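PDB 3FDJ: DegV family protein from Eubacterium eligens, which is of unknown function but probably binds a fatty acid, as other DegV family proteins do. Local coordinates for residues A[239-244]-A[251-256]; A[79-84]-A[123-128]. All blocks are in the same frame, centred on the assembly; numbering follows the deposited sequence. Where two conformers were deposited one is given.

Contact 1: residues A[239-244]-A[251-256]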
ATOM      1  N   LYS A 239       9.942  -9.099 -14.138  1.00 10.38           N
ATOM      2  CA  LYS A 239       9.565  -8.936 -15.563  1.00 11.07           C
ATOM      3  C   LYS A 239       8.942  -7.569 -15.846  1.00 10.17           C
ATOM      4  O   LYS A 239       9.234  -6.949 -16.861  1.00  9.32           O
ATOM      5  CB  LYS A 239       8.545  -9.982 -16.008  1.00 12.11           C
ATOM      6  CG  LYS A 239       9.042 -11.368 -16.162  1.00 15.00           C
ATOM      7  CD  LYS A 239       7.888 -12.269 -16.666  1.00 16.83           C
ATOM      8  CE  LYS A 239       8.282 -13.703 -16.625  1.00 19.48           C
ATOM      9  NZ  LYS A 239       7.176 -14.579 -17.080  1.00 22.24           N
ATOM     10  N   ILE A 240       8.068  -7.137 -14.952  1.00  9.38           N
ATOM     11  CA  ILE A 240       7.415  -5.830 -15.060  1.00  9.52           C
ATOM     12  C   ILE A 240       8.478  -4.730 -14.993  1.00  9.74           C
ATOM     13  O   ILE A 240       8.498  -3.815 -15.821  1.00  9.34           O
ATOM     14  CB  ILE A 240       6.358  -5.641 -13.972  1.00  9.49           C
ATOM     15  CG1 ILE A 240       5.177  -6.606 -14.191  1.00  9.83           C
ATOM     16  CG2 ILE A 240       5.854  -4.167 -13.968  1.00  9.13           C
ATOM     17  CD1 ILE A 240       4.219  -6.750 -12.972  1.00 11.10           C
ATOM     18  N   ALA A 241       9.370  -4.823 -14.010  1.00  9.94           N
ATOM     19  CA  ALA A 241      10.415  -3.826 -13.854  1.00 11.22           C
ATOM     20  C   ALA A 241      11.271  -3.747 -15.125  1.00 11.48           C
ATOM     21  O   ALA A 241      11.596  -2.651 -15.591  1.00 11.46           O
ATOM     22  CB  ALA A 241      11.299  -4.146 -12.620  1.00 11.35           C
ATOM     23  N   ASP A 242      11.626  -4.894 -15.690  1.00 11.66           N
ATOM     24  CA  ASP A 242      12.431  -4.920 -16.928  1.00 12.64           C
ATOM     25  C   ASP A 242      11.694  -4.258 -18.101  1.00 11.66           C
ATOM     26  O   ASP A 242      12.294  -3.511 -18.886  1.00 10.55           O
ATOM     27  CB  ASP A 242      12.775  -6.365 -17.328  1.00 13.18           C
ATOM     28  CG  ASP A 242      13.942  -6.943 -16.527  1.00 18.85           C
ATOM     29  OD1 ASP A 242      14.688  -6.179 -15.867  1.00 23.25           O
ATOM     30  OD2 ASP A 242      14.114  -8.183 -16.550  1.00 24.73           O
HETATM   31  N   MSE A 243      10.400  -4.573 -18.226  1.00 10.69           N
HETATM   32  CA  MSE A 243       9.583  -4.008 -19.278  1.00 10.73           C
HETATM   33  C   MSE A 243       9.561  -2.481 -19.177  1.00 10.73           C
HETATM   34  O   MSE A 243       9.716  -1.782 -20.190  1.00 10.20           O
HETATM   35  CB  MSE A 243       8.158  -4.559 -19.198  1.00 11.14           C
HETATM   36  CG  MSE A 243       7.209  -3.994 -20.229  1.00 12.13           C
HETATM   37 SE   MSE A 243       6.323  -2.309 -19.741  0.80 13.60          SE
HETATM   38  CE  MSE A 243       4.994  -2.905 -18.436  1.00 10.48           C
ATOM     39  N   ILE A 244       9.356  -1.969 -17.965  1.00 10.77           N
ATOM     40  CA  ILE A 244       9.223  -0.539 -17.758  1.00 11.00           C
ATOM     41  C   ILE A 244      10.551   0.190 -18.002  1.00 11.70           C
ATOM     42  O   ILE A 244      10.574   1.234 -18.640  1.00 12.08           O
ATOM     43  CB  ILE A 244       8.631  -0.239 -16.376  1.00 11.67           C
ATOM     44  CG1 ILE A 244       7.153  -0.684 -16.364  1.00 12.44           C
ATOM     45  CG2 ILE A 244       8.729   1.235 -16.056  1.00 13.40           C
ATOM     46  CD1 ILE A 244       6.520  -0.718 -14.995  1.00 14.18           C
ATOM     47  N   THR A 251      15.005   4.725 -14.266  1.00 14.06           N
ATOM     48  CA  THR A 251      16.165   4.329 -13.462  1.00 15.40           C
ATOM     49  C   THR A 251      15.813   4.189 -11.978  1.00 16.19           C
ATOM     50  O   THR A 251      16.532   3.508 -11.247  1.00 18.47           O
ATOM     51  CB  THR A 251      17.320   5.313 -13.604  1.00 15.12           C
ATOM     52  OG1 THR A 251      16.879   6.621 -13.258  1.00 15.10           O
ATOM     53  CG2 THR A 251      17.871   5.306 -15.045  1.00 17.11           C
ATOM     54  N   ASP A 252      14.732   4.824 -11.522  1.00 15.24           N
ATOM     55  CA  ASP A 252      14.374   4.769 -10.102  1.00 15.49           C
ATOM     56  C   ASP A 252      13.269   3.735  -9.858  1.00 14.97           C
ATOM     57  O   ASP A 252      12.091   4.068  -9.800  1.00 13.95           O
ATOM     58  CB  ASP A 252      13.956   6.154  -9.596  1.00 15.47           C
ATOM     59  CG  ASP A 252      13.820   6.203  -8.083  1.00 16.74           C
ATOM     60  OD1 ASP A 252      13.955   5.156  -7.406  1.00 17.32           O
ATOM     61  OD2 ASP A 252      13.594   7.311  -7.572  1.00 17.87           O
ATOM     62  N   VAL A 253      13.691   2.483  -9.708  1.00 15.81           N
ATOM     63  CA  VAL A 253      12.800   1.339  -9.574  1.00 16.95           C
ATOM     64  C   VAL A 253      13.203   0.554  -8.352  1.00 16.63           C
ATOM     65  O   VAL A 253      14.387   0.399  -8.067  1.00 16.70           O
ATOM     66  CB  VAL A 253      12.866   0.400 -10.790  1.00 17.90           C
ATOM     67  CG1 VAL A 253      11.809  -0.741 -10.672  1.00 20.08           C
ATOM     68  CG2 VAL A 253      12.627   1.166 -12.047  1.00 20.00           C
ATOM     69  N   CYS A 254      12.216   0.081  -7.613  1.00 15.09           N
ATOM     70  CA  CYS A 254      12.458  -0.842  -6.521  1.00 15.12           C
ATOM     71  C   CYS A 254      11.374  -1.937  -6.564  1.00 13.24           C
ATOM     72  O   CYS A 254      10.180  -1.625  -6.628  1.00 12.40           O
ATOM     73  CB  CYS A 254      12.443  -0.117  -5.180  1.00 14.98           C
ATOM     74  SG  CYS A 254      12.920  -1.181  -3.806  1.00 22.06           S
ATOM     75  N   VAL A 255      11.816  -3.193  -6.524  1.00 11.53           N
ATOM     76  CA  VAL A 255      10.943  -4.367  -6.417  1.00 10.98           C
ATOM     77  C   VAL A 255      11.169  -4.968  -5.038  1.00 10.57           C
ATOM     78  O   VAL A 255      12.322  -5.215  -4.638  1.00  8.58           O
ATOM     79  CB  VAL A 255      11.316  -5.425  -7.465  1.00 11.40           C
ATOM     80  CG1 VAL A 255      10.624  -6.792  -7.169  1.00 12.80           C
ATOM     81  CG2 VAL A 255      10.996  -4.920  -8.873  1.00 11.68           C
ATOM     82  N   TYR A 256      10.092  -5.238  -4.309  1.00  9.01           N
ATOM     83  CA  TYR A 256      10.235  -5.724  -2.945  1.00  9.54           C
ATOM     84  C   TYR A 256       9.018  -6.519  -2.499  1.00  9.37           C
ATOM     85  O   TYR A 256       7.992  -6.542  -3.165  1.00  8.86           O
ATOM     86  CB  TYR A 256      10.472  -4.545  -1.992  1.00  9.67           C
ATOM     87  CG  TYR A 256       9.385  -3.506  -2.055  1.00 11.10           C
ATOM     88  CD1 TYR A 256       9.364  -2.565  -3.086  1.00 14.28           C
ATOM     89  CD2 TYR A 256       8.383  -3.450  -1.093  1.00 11.23           C
ATOM     90  CE1 TYR A 256       8.358  -1.629  -3.176  1.00 14.33           C
ATOM     91  CE2 TYR A 256       7.385  -2.495  -1.163  1.00 13.11           C
ATOM     92  CZ  TYR A 256       7.381  -1.600  -2.220  1.00 13.13           C
ATOM     93  OH  TYR A 256       6.422  -0.657  -2.316  1.00 15.46           O
TER
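Ala241 rests its single methyl against two valines of the neighbouring strand, with CB 3.8 Å from Val255 CG2 and 4.0 Å from Val253 CG1. The contact closes a beta-alpha-beta unit in which strand 226-230 leads through helix 234-248 into strand 253-257, the edge strand of its sheet within this chain. Alanine suits the helix position because a methyl keeps the side chain short where the helix runs near the sheet; Ala241 and Val253 come within 7.1 Å at their CA atoms. On the strand, every second side chain faces the helix, so Val253 and Val255 point toward it while Cys254 turns away. Valine suits these sites because it is at home in extended backbone and carries its methyls close to the chain, where one from each meets the alanine. Further out, Ile240 and Ile244 carry the apolar face of the helix across to strand 226-230 and helix 205-219, and Val255 also touches Ala237 and Asp238 one turn earlier. The two valines share nearly one torsion, yet offer different branches: CG1 of Val253 is anti to its own N (chi1 -175°), whereas the methyl of Val255 that meets Ala241 CB is CG2, anti to the carbonyl carbon.

Contact 2: residues A[79-84]-A[123-128]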
ATOM      1  N   PHE A  79       4.052  13.299  10.219  1.00  8.30           N
ATOM      2  CA  PHE A  79       3.200  12.967   9.093  1.00  8.27           C
ATOM      3  C   PHE A  79       2.834  11.503   9.239  1.00  8.41           C
ATOM      4  O   PHE A  79       3.698  10.650   9.488  1.00  8.13           O
ATOM      5  CB  PHE A  79       3.883  13.230   7.736  1.00  8.25           C
ATOM      6  CG  PHE A  79       4.029  14.677   7.408  1.00  9.92           C
ATOM      7  CD1 PHE A  79       2.943  15.420   6.942  1.00  8.92           C
ATOM      8  CD2 PHE A  79       5.239  15.319   7.578  1.00 10.95           C
ATOM      9  CE1 PHE A  79       3.091  16.763   6.651  1.00  9.04           C
ATOM     10  CE2 PHE A  79       5.383  16.691   7.310  1.00 11.88           C
ATOM     11  CZ  PHE A  79       4.306  17.406   6.861  1.00 10.87           C
ATOM     12  N   VAL A  80       1.542  11.218   9.092  1.00  8.91           N
ATOM     13  CA  VAL A  80       1.017   9.860   9.184  1.00  9.07           C
ATOM     14  C   VAL A  80       0.396   9.496   7.860  1.00 10.17           C
ATOM     15  O   VAL A  80      -0.499  10.215   7.392  1.00 12.73           O
ATOM     16  CB  VAL A  80      -0.054   9.749  10.285  1.00  8.48           C
ATOM     17  CG1 VAL A  80      -0.444   8.276  10.484  1.00 10.85           C
ATOM     18  CG2 VAL A  80       0.440  10.359  11.619  1.00  9.88           C
ATOM     19  N   VAL A  81       0.836   8.399   7.237  1.00  8.64           N
ATOM     20  CA  VAL A  81       0.236   7.959   5.966  1.00  8.78           C
ATOM     21  C   VAL A  81      -0.610   6.720   6.219  1.00  8.98           C
ATOM     22  O   VAL A  81      -0.158   5.778   6.871  1.00  9.01           O
ATOM     23  CB  VAL A  81       1.316   7.689   4.906  1.00  9.07           C
ATOM     24  CG1 VAL A  81       0.677   7.263   3.552  1.00  9.30           C
ATOM     25  CG2 VAL A  81       2.200   8.945   4.718  1.00  8.33           C
ATOM     26  N   THR A  82      -1.855   6.740   5.761  1.00  9.10           N
ATOM     27  CA  THR A  82      -2.746   5.612   5.976  1.00  9.39           C
ATOM     28  C   THR A  82      -3.244   5.017   4.663  1.00  9.59           C
ATOM     29  O   THR A  82      -3.276   5.668   3.637  1.00  9.96           O
ATOM     30  CB  THR A  82      -3.999   5.946   6.846  1.00  9.82           C
ATOM     31  OG1 THR A  82      -4.952   6.703   6.093  1.00 10.64           O
ATOM     32  CG2 THR A  82      -3.625   6.725   8.155  1.00 10.88           C
ATOM     33  N   ILE A  83      -3.613   3.749   4.731  0.50  9.48           N
ATOM     34  CA  ILE A  83      -4.347   3.072   3.670  0.50  9.44           C
ATOM     35  C   ILE A  83      -5.683   3.807   3.461  0.50  9.15           C
ATOM     36  O   ILE A  83      -6.219   4.451   4.377  0.50  8.04           O
ATOM     37  CB  ILE A  83      -4.526   1.578   4.045  0.50  9.63           C
ATOM     38  CG1 ILE A  83      -5.334   0.780   2.989  0.50  9.22           C
ATOM     39  CG2 ILE A  83      -5.157   1.471   5.398  0.50 10.87           C
ATOM     40  CD1 ILE A  83      -5.140  -0.729   3.137  0.50 10.50           C
ATOM     41  N   THR A  84      -6.186   3.742   2.234  1.00  9.09           N
ATOM     42  CA  THR A  84      -7.404   4.416   1.833  1.00  9.27           C
ATOM     43  C   THR A  84      -8.554   4.372   2.847  1.00  8.68           C
ATOM     44  O   THR A  84      -8.979   3.309   3.347  1.00  8.44           O
ATOM     45  CB  THR A  84      -7.901   3.885   0.469  1.00  9.29           C
ATOM     46  OG1 THR A  84      -9.145   4.517   0.157  1.00 11.97           O
ATOM     47  CG2 THR A  84      -8.055   2.359   0.473  1.00 10.86           C
ATOM     48  N   ARG A 123       4.183   3.929  -0.094  1.00  8.90           N
ATOM     49  CA  ARG A 123       5.645   4.052  -0.124  1.00  9.10           C
ATOM     50  C   ARG A 123       6.129   5.283  -0.883  1.00  8.82           C
ATOM     51  O   ARG A 123       7.000   6.004  -0.391  1.00  8.06           O
ATOM     52  CB  ARG A 123       6.325   2.784  -0.663  1.00  8.78           C
ATOM     53  CG  ARG A 123       7.801   2.884  -0.598  1.00 10.16           C
ATOM     54  CD  ARG A 123       8.478   1.597  -0.959  1.00 11.30           C
ATOM     55  NE  ARG A 123       9.912   1.806  -0.877  1.00 11.58           N
ATOM     56  CZ  ARG A 123      10.813   0.843  -0.701  1.00 15.69           C
ATOM     57  NH1 ARG A 123      10.456  -0.448  -0.595  1.00 14.01           N
ATOM     58  NH2 ARG A 123      12.089   1.187  -0.601  1.00 16.06           N
ATOM     59  N   ILE A 124       5.568   5.524  -2.071  1.00  8.55           N
ATOM     60  CA  ILE A 124       5.936   6.698  -2.864  1.00  9.02           C
ATOM     61  C   ILE A 124       5.641   8.006  -2.107  1.00  8.85           C
ATOM     62  O   ILE A 124       6.431   8.946  -2.140  1.00  9.60           O
ATOM     63  CB  ILE A 124       5.282   6.649  -4.266  1.00  9.13           C
ATOM     64  CG1 ILE A 124       6.025   5.626  -5.124  1.00  8.40           C
ATOM     65  CG2 ILE A 124       5.313   8.014  -4.960  1.00  8.73           C
ATOM     66  CD1 ILE A 124       5.548   5.511  -6.592  1.00 11.03           C
ATOM     67  N   ILE A 125       4.504   8.072  -1.444  1.00  8.98           N
ATOM     68  CA  ILE A 125       4.180   9.238  -0.617  1.00  9.31           C
ATOM     69  C   ILE A 125       5.243   9.436   0.487  1.00  8.50           C
ATOM     70  O   ILE A 125       5.784  10.526   0.654  1.00  7.86           O
ATOM     71  CB  ILE A 125       2.759   9.126  -0.034  1.00  9.22           C
ATOM     72  CG1 ILE A 125       1.745   9.199  -1.174  1.00  9.86           C
ATOM     73  CG2 ILE A 125       2.495  10.231   1.002  1.00 11.27           C
ATOM     74  CD1 ILE A 125       0.315   8.768  -0.800  1.00 11.40           C
ATOM     75  N   LEU A 126       5.547   8.369   1.207  1.00  8.76           N
ATOM     76  CA  LEU A 126       6.538   8.419   2.293  1.00  8.81           C
ATOM     77  C   LEU A 126       7.890   8.886   1.781  1.00  9.39           C
ATOM     78  O   LEU A 126       8.543   9.722   2.419  1.00  9.81           O
ATOM     79  CB  LEU A 126       6.666   7.057   2.956  1.00  8.46           C
ATOM     80  CG  LEU A 126       5.500   6.685   3.848  1.00  9.12           C
ATOM     81  CD1 LEU A 126       5.484   5.182   4.080  1.00 11.88           C
ATOM     82  CD2 LEU A 126       5.589   7.440   5.182  1.00  7.79           C
ATOM     83  N   GLU A 127       8.294   8.375   0.615  1.00  8.62           N
ATOM     84  CA  GLU A 127       9.560   8.780   0.037  1.00  9.03           C
ATOM     85  C   GLU A 127       9.588  10.254  -0.384  1.00  8.75           C
ATOM     86  O   GLU A 127      10.639  10.896  -0.349  1.00  8.40           O
ATOM     87  CB  GLU A 127       9.955   7.891  -1.126  1.00  8.39           C
ATOM     88  CG  GLU A 127      10.300   6.452  -0.722  1.00 11.61           C
ATOM     89  CD  GLU A 127      10.735   5.626  -1.908  1.00 16.35           C
ATOM     90  OE1 GLU A 127      11.314   6.222  -2.851  1.00 20.95           O
ATOM     91  OE2 GLU A 127      10.521   4.397  -1.904  1.00 17.10           O
ATOM     92  N   GLN A 128       8.452  10.773  -0.826  1.00  8.44           N
ATOM     93  CA  GLN A 128       8.387  12.171  -1.203  1.00  8.22           C
ATOM     94  C   GLN A 128       8.424  13.078   0.025  1.00  8.14           C
ATOM     95  O   GLN A 128       9.044  14.147  -0.024  1.00  7.72           O
ATOM     96  CB  GLN A 128       7.164  12.470  -2.065  1.00  8.85           C
ATOM     97  CG  GLN A 128       7.157  13.875  -2.632  1.00  9.51           C
ATOM     98  CD  GLN A 128       8.282  14.171  -3.608  1.00 14.60           C
ATOM     99  OE1 GLN A 128       8.941  13.274  -4.146  1.00 16.10           O
ATOM    100  NE2 GLN A 128       8.510  15.456  -3.834  1.00 17.73           N
TER
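Val81 pushes one branch, CG2, between two side chains of helix 120-134, and its closest approaches to residues 123-128 are made by that methyl. On one flank CG2 lies 3.7 Å from Leu126 CD2, on another 3.9 Å from Ile125 CG2, and both partners cross the valine at a slant. They arrive differently. Ile125 points at the strand from its backbone and touches with the short branch, CG2, which is anti to the backbone N. Leu126 leaves the helix at an angle to the strand and reaches back with the end of its chain: with chi2 at 161°, CD1 extends away from CA and CD2 is left to meet the valine. Leucine suits its place because its longer chain reaches the strand from the flank; a short valine suffices on the strand, already pointing at the helix. This is a layered alpha/beta arrangement, in which strand 77-82 runs parallel between strands 5-9 and 109-114; Val81 faces helix 120-134, Val80 points to the other side, and Thr82 packs against helix 90-102. Ile125 continues the apolar layer to Met150 of helix 139-150. On the helix side turned from the strand, polar residues take over: Arg123 NE donates to Glu127 OE2 at 2.9 Å, one turn along, in a salt bridge. The carboxylate oxygen lies 17° out of the guanidinium plane.

Both contacts pack a helix on a strand through apolar side chains, chiefly their methyls, but in different sheets. Contact 2 is wholly buried and lies on an inner strand, with larger side chains on its helix; contact 1, at an edge strand and farther from the centre of the chain, is partly buried and turns on an alanine. Between the two, the chemistry becomes polar. Tyr256, which follows Val255, makes a cation-pi contact with Arg123 of contact 2, and its OH lies 3.3 Å from Arg123 CD. Arg227, on strand 226-230, pairs with both Asp252, just before strand 253-257, and Glu127 of helix 120-134, so charge joins the faces the two units turn to each other.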